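Local coordinates for 6b protein (Agrobacterium vitis, PDB 3AQ2) that disturbs plant cell proliferation, probably by interfering with the host microRNA machinery, and has an ADP-ribosylation toxin fold, at residues D13-L18 and T74-G79; S47-N52 and T184-L189. All blocks are in the same frame, centred on the assembly; numbering follows the deposited sequence.

Contact 1: D13-L18 and T74-G79; sequences DLRRIL and TAQLCG
Arg15 reaches across to Gln76 with one end of its guanidinium, and a single hydrogen bond carries the contact: NH1 donates to OE1 of Gln76 at 2.8 Å with an N-H...O angle of 160°. OE1 lies in the guanidinium plane, but NH1 stands tilted from the carbonyl plane of the amide, the two flat groups being turned 71° apart. Gln76 can present OE1 because CG is anti to its backbone N (chi1 -159°) and the rest of the chain is extended.

The salt bridge lies within 13-18. Asp13 takes the NE/NH2 edge side-on, NE of Arg15 meeting OD1 at 2.9 Å and NH2 of Arg15 meeting OD2 at 2.8 Å, both on the syn side but tilted out of the carboxylate plane. OD1 also accepts from the backbone N of Arg15, an Asx turn; this N and NE approach from opposite faces of the carboxylate plane. The bonds from NE and NH2 fix the rotation of the guanidinium and leave NH1 directed at the helix, while the backbone N bond holds the carboxylate.

This surface contact joins the loop between strand 12-13 and helix 20-38 to helix 72-81, with Arg15 and Ala75 both touching Phe133 of strand 133-137.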
loop_
_atom_site.group_PDB
_atom_site.type_symbol
_atom_site.label_atom_id
_atom_site.label_comp_id
_atom_site.label_asym_id
_atom_site.label_seq_id
_atom_site.Cartn_x
_atom_site.Cartn_y
_atom_site.Cartn_z
ATOM N N ASP A 13 -8.080 -7.076 -9.517
ATOM C CA ASP A 13 -7.209 -8.219 -9.276
ATOM C C ASP A 13 -6.346 -8.444 -10.515
ATOM O O ASP A 13 -6.822 -8.968 -11.532
ATOM C CB ASP A 13 -8.033 -9.461 -8.938
ATOM C CG ASP A 13 -7.175 -10.667 -8.566
ATOM O OD1 ASP A 13 -5.928 -10.601 -8.640
ATOM O OD2 ASP A 13 -7.776 -11.711 -8.202
ATOM N N LEU A 14 -5.086 -8.013 -10.430
ATOM C CA LEU A 14 -4.180 -8.046 -11.574
ATOM C C LEU A 14 -3.175 -9.199 -11.474
ATOM O O LEU A 14 -2.162 -9.204 -12.181
ATOM C CB LEU A 14 -3.441 -6.703 -11.718
ATOM C CG LEU A 14 -4.361 -5.482 -11.799
ATOM C CD1 LEU A 14 -3.545 -4.184 -11.890
ATOM C CD2 LEU A 14 -5.342 -5.612 -12.966
ATOM N N ARG A 15 -3.465 -10.187 -10.620
ATOM C CA ARG A 15 -2.521 -11.297 -10.399
ATOM C C ARG A 15 -2.222 -12.146 -11.639
ATOM O O ARG A 15 -1.198 -12.828 -11.674
ATOM C CB ARG A 15 -2.974 -12.198 -9.244
ATOM C CG ARG A 15 -2.803 -11.573 -7.874
ATOM C CD ARG A 15 -3.341 -12.490 -6.793
ATOM N NE ARG A 15 -4.799 -12.555 -6.829
ATOM C CZ ARG A 15 -5.538 -13.324 -6.032
ATOM N NH1 ARG A 15 -4.952 -14.112 -5.137
ATOM N NH2 ARG A 15 -6.858 -13.314 -6.136
ATOM N N ARG A 16 -3.109 -12.114 -12.632
ATOM C CA ARG A 16 -2.897 -12.866 -13.880
ATOM C C ARG A 16 -2.403 -11.963 -15.000
ATOM O O ARG A 16 -2.324 -12.382 -16.157
ATOM C CB ARG A 16 -4.161 -13.636 -14.273
ATOM C CG ARG A 16 -4.611 -14.552 -13.159
ATOM C CD ARG A 16 -5.518 -15.675 -13.608
ATOM N NE ARG A 16 -5.775 -16.578 -12.484
ATOM C CZ ARG A 16 -4.940 -17.532 -12.066
ATOM N NH1 ARG A 16 -3.781 -17.741 -12.681
ATOM N NH2 ARG A 16 -5.271 -18.291 -11.029
ATOM N N ILE A 17 -2.052 -10.725 -14.641
ATOM C CA ILE A 17 -1.408 -9.813 -15.584
ATOM C C ILE A 17 0.076 -9.770 -15.220
ATOM O O ILE A 17 0.487 -9.070 -14.275
ATOM C CB ILE A 17 -2.022 -8.382 -15.566
ATOM C CG1 ILE A 17 -3.538 -8.414 -15.801
ATOM C CG2 ILE A 17 -1.356 -7.513 -16.631
ATOM C CD1 ILE A 17 -3.957 -9.003 -17.115
ATOM N N LEU A 18 0.869 -10.528 -15.974
ATOM C CA LEU A 18 2.234 -10.839 -15.552
ATOM C C LEU A 18 3.318 -10.215 -16.419
ATOM O O LEU A 18 4.501 -10.284 -16.083
ATOM C CB LEU A 18 2.427 -12.357 -15.414
ATOM C CG LEU A 18 1.582 -13.011 -14.308
ATOM C CD1 LEU A 18 1.721 -14.515 -14.361
ATOM C CD2 LEU A 18 1.935 -12.473 -12.918
ATOM N N THR A 74 -1.714 -13.144 1.998
ATOM C CA THR A 74 -2.030 -11.810 2.503
ATOM C C THR A 74 -2.647 -10.943 1.411
ATOM O O THR A 74 -3.597 -10.203 1.663
ATOM C CB THR A 74 -0.772 -11.158 3.106
ATOM O OG1 THR A 74 -0.329 -11.962 4.204
ATOM C CG2 THR A 74 -1.051 -9.738 3.589
ATOM N N ALA A 75 -2.118 -11.053 0.192
ATOM C CA ALA A 75 -2.664 -10.304 -0.946
ATOM C C ALA A 75 -4.160 -10.610 -1.128
ATOM O O ALA A 75 -4.971 -9.695 -1.275
ATOM C CB ALA A 75 -1.879 -10.633 -2.215
ATOM N N GLN A 76 -4.512 -11.892 -1.082
ATOM C CA GLN A 76 -5.892 -12.325 -1.287
ATOM C C GLN A 76 -6.769 -11.829 -0.139
ATOM O O GLN A 76 -7.838 -11.262 -0.372
ATOM C CB GLN A 76 -5.952 -13.850 -1.415
ATOM C CG GLN A 76 -7.196 -14.371 -2.117
ATOM C CD GLN A 76 -6.984 -15.746 -2.726
ATOM O OE1 GLN A 76 -5.970 -16.000 -3.391
ATOM N NE2 GLN A 76 -7.942 -16.643 -2.508
ATOM N N LEU A 77 -6.311 -12.035 1.094
ATOM C CA LEU A 77 -7.051 -11.592 2.280
ATOM C C LEU A 77 -7.307 -10.092 2.232
ATOM O O LEU A 77 -8.424 -9.638 2.456
ATOM C CB LEU A 77 -6.296 -11.940 3.566
ATOM C CG LEU A 77 -6.891 -11.405 4.879
ATOM C CD1 LEU A 77 -8.142 -12.191 5.284
ATOM C CD2 LEU A 77 -5.845 -11.429 5.985
ATOM N N CYS A 78 -6.263 -9.324 1.933
ATOM C CA CYS A 78 -6.369 -7.870 1.981
ATOM C C CYS A 78 -7.122 -7.310 0.785
ATOM O O CYS A 78 -7.973 -6.445 0.940
ATOM C CB CYS A 78 -4.983 -7.236 2.121
ATOM S SG CYS A 78 -4.253 -7.547 3.706
ATOM N N GLY A 79 -6.802 -7.797 -0.415
ATOM C CA GLY A 79 -7.530 -7.390 -1.622
ATOM C C GLY A 79 -9.030 -7.623 -1.598
ATOM O O GLY A 79 -9.817 -6.718 -1.910
#

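Contact 2: S47-N52 and T184-L189; sequences SVVNPN and TREFQL
Glu186 points its carboxylate end-on into the bend that begins at Ser47, so that its two oxygens take up two different donors. OE1 of Glu186 receives the hydroxyl of Ser47 through its syn lone pair, OG to OE1 being a short 2.5 Å. OE2 of Glu186 accepts from the backbone N of Val48 at 2.8 Å, again on the syn side and only 16° out of the carboxylate plane, with an N-H...O angle of 163°. The reach comes from an extended Glu186 side chain whose CG is anti to the backbone N (chi1 -172°). Ser47 OG is itself an acceptor: it takes the backbone N of Val49 at 2.9 Å, the more bent bond, and that of Asn50 at 3.0 Å, the straighter, an ST turn combined with an ST motif. The hydroxyl therefore donates outward while closing its own bend, and three bonds grip it. Val48 lies at about a right angle to the Glu186 chain, its CB 4.0 Å from OE2, whereas Val49 runs obliquely to it and brings CG2 to 3.8 Å from OE1. The backbone N of Glu186 is bonded to Asp56 OD2, a further link from 184-189 to the loop between strands 41-43 and 58-60.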
loop_
_atom_site.group_PDB
_atom_site.type_symbol
_atom_site.label_atom_id
_atom_site.label_comp_id
_atom_site.label_asym_id
_atom_site.label_seq_id
_atom_site.Cartn_x
_atom_site.Cartn_y
_atom_site.Cartn_z
ATOM N N SER A 47 -16.279 6.115 11.978
ATOM C CA SER A 47 -15.809 6.450 13.312
ATOM C C SER A 47 -16.356 5.461 14.335
ATOM O O SER A 47 -17.497 4.999 14.212
ATOM C CB SER A 47 -16.277 7.859 13.672
ATOM O OG SER A 47 -16.004 8.180 15.018
ATOM N N VAL A 48 -15.546 5.144 15.339
ATOM C CA VAL A 48 -16.005 4.340 16.474
ATOM C C VAL A 48 -16.703 5.229 17.512
ATOM O O VAL A 48 -17.423 4.738 18.375
ATOM C CB VAL A 48 -14.843 3.523 17.103
ATOM C CG1 VAL A 48 -15.371 2.549 18.106
ATOM C CG2 VAL A 48 -14.113 2.755 16.024
ATOM N N VAL A 49 -16.494 6.539 17.395
ATOM C CA VAL A 49 -17.124 7.523 18.280
ATOM C C VAL A 49 -18.527 7.888 17.768
ATOM O O VAL A 49 -19.501 7.852 18.525
ATOM C CB VAL A 49 -16.229 8.775 18.458
ATOM C CG1 VAL A 49 -16.908 9.819 19.345
ATOM C CG2 VAL A 49 -14.900 8.380 19.072
ATOM N N ASN A 50 -18.632 8.249 16.493
ATOM C CA ASN A 50 -19.946 8.321 15.839
ATOM C C ASN A 50 -19.980 7.455 14.575
ATOM O O ASN A 50 -19.496 7.876 13.520
ATOM C CB ASN A 50 -20.360 9.769 15.553
ATOM C CG ASN A 50 -21.766 9.873 14.955
ATOM O OD1 ASN A 50 -22.337 8.886 14.472
ATOM N ND2 ASN A 50 -22.325 11.074 14.983
ATOM N N PRO A 51 -20.524 6.226 14.694
ATOM C CA PRO A 51 -20.500 5.129 13.707
ATOM C C PRO A 51 -21.145 5.428 12.350
ATOM O O PRO A 51 -20.991 4.645 11.397
ATOM C CB PRO A 51 -21.274 4.012 14.413
ATOM C CG PRO A 51 -21.149 4.325 15.849
ATOM C CD PRO A 51 -21.202 5.809 15.933
ATOM N N ASN A 52 -21.857 6.542 12.274
ATOM C CA ASN A 52 -22.506 6.952 11.041
ATOM C C ASN A 52 -21.662 7.949 10.261
ATOM O O ASN A 52 -21.911 8.159 9.068
ATOM C CB ASN A 52 -23.874 7.574 11.332
ATOM C CG ASN A 52 -24.754 6.693 12.190
ATOM O OD1 ASN A 52 -24.965 5.515 11.900
ATOM N ND2 ASN A 52 -25.291 7.275 13.248
ATOM N N THR A 184 -4.426 13.891 18.210
ATOM C CA THR A 184 -5.827 13.960 18.627
ATOM C C THR A 184 -6.821 13.444 17.573
ATOM O O THR A 184 -8.029 13.408 17.819
ATOM C CB THR A 184 -6.229 15.392 19.017
ATOM O OG1 THR A 184 -6.128 16.242 17.871
ATOM C CG2 THR A 184 -5.332 15.935 20.147
ATOM N N ARG A 185 -6.325 13.059 16.406
ATOM C CA ARG A 185 -7.207 12.546 15.351
ATOM C C ARG A 185 -7.650 11.125 15.642
ATOM O O ARG A 185 -6.944 10.372 16.331
ATOM C CB ARG A 185 -6.523 12.609 13.985
ATOM C CG ARG A 185 -6.316 14.023 13.484
ATOM C CD ARG A 185 -5.406 14.063 12.278
ATOM N NE ARG A 185 -4.051 13.629 12.604
ATOM C CZ ARG A 185 -3.026 13.665 11.756
ATOM N NH1 ARG A 185 -3.196 14.123 10.522
ATOM N NH2 ARG A 185 -1.830 13.248 12.143
ATOM N N GLU A 186 -8.813 10.758 15.105
ATOM C CA GLU A 186 -9.314 9.399 15.231
ATOM C C GLU A 186 -8.977 8.606 13.989
ATOM O O GLU A 186 -9.384 8.963 12.890
ATOM C CB GLU A 186 -10.829 9.360 15.443
ATOM C CG GLU A 186 -11.292 7.941 15.762
ATOM C CD GLU A 186 -12.759 7.692 15.488
ATOM O OE1 GLU A 186 -13.563 8.645 15.562
ATOM O OE2 GLU A 186 -13.083 6.520 15.196
ATOM N N PHE A 187 -8.237 7.526 14.188
ATOM C CA PHE A 187 -7.910 6.617 13.103
ATOM C C PHE A 187 -7.556 5.240 13.656
ATOM O O PHE A 187 -7.322 5.078 14.858
ATOM C CB PHE A 187 -6.782 7.195 12.222
ATOM C CG PHE A 187 -5.525 7.534 12.979
ATOM C CD1 PHE A 187 -4.596 6.538 13.298
ATOM C CD2 PHE A 187 -5.255 8.847 13.351
ATOM C CE1 PHE A 187 -3.422 6.847 13.997
ATOM C CE2 PHE A 187 -4.081 9.170 14.040
ATOM C CZ PHE A 187 -3.167 8.170 14.365
ATOM N N GLN A 188 -7.523 4.250 12.772
ATOM C CA GLN A 188 -7.297 2.866 13.188
ATOM C C GLN A 188 -5.848 2.587 13.525
ATOM O O GLN A 188 -4.946 3.032 12.822
ATOM C CB GLN A 188 -7.693 1.916 12.069
ATOM C CG GLN A 188 -9.142 1.924 11.730
ATOM C CD GLN A 188 -9.365 1.169 10.454
ATOM O OE1 GLN A 188 -9.612 -0.038 10.474
ATOM N NE2 GLN A 188 -9.245 1.867 9.325
ATOM N N LEU A 189 -5.648 1.821 14.593
ATOM C CA LEU A 189 -4.339 1.311 14.961
ATOM C C LEU A 189 -4.473 -0.179 15.223
ATOM O O LEU A 189 -4.991 -0.598 16.264
ATOM C CB LEU A 189 -3.806 2.017 16.206
ATOM C CG LEU A 189 -3.132 3.377 16.036
ATOM C CD1 LEU A 189 -2.924 4.006 17.411
ATOM C CD2 LEU A 189 -1.804 3.237 15.309
#

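Neither contact belongs to the hydrophobic core: contact 1 is a surface contact, its centre about 13 Å from the centre of the chain, while contact 2, its centre about 21 Å from that point, is partly buried through Ser47. They share no helix or strand, and their nearest atoms are about 11 Å apart. In contact 1 a loop meets a helix; in contact 2 two loops meet. The chemistry differs too. A cationic donor held by its own segment gives one bond to a neutral amide in the first, whereas in the second an anionic acceptor takes a hydroxyl and a backbone N-H. Along the chain the segments alternate, so the two connections interleave within the one RolB/RolC domain.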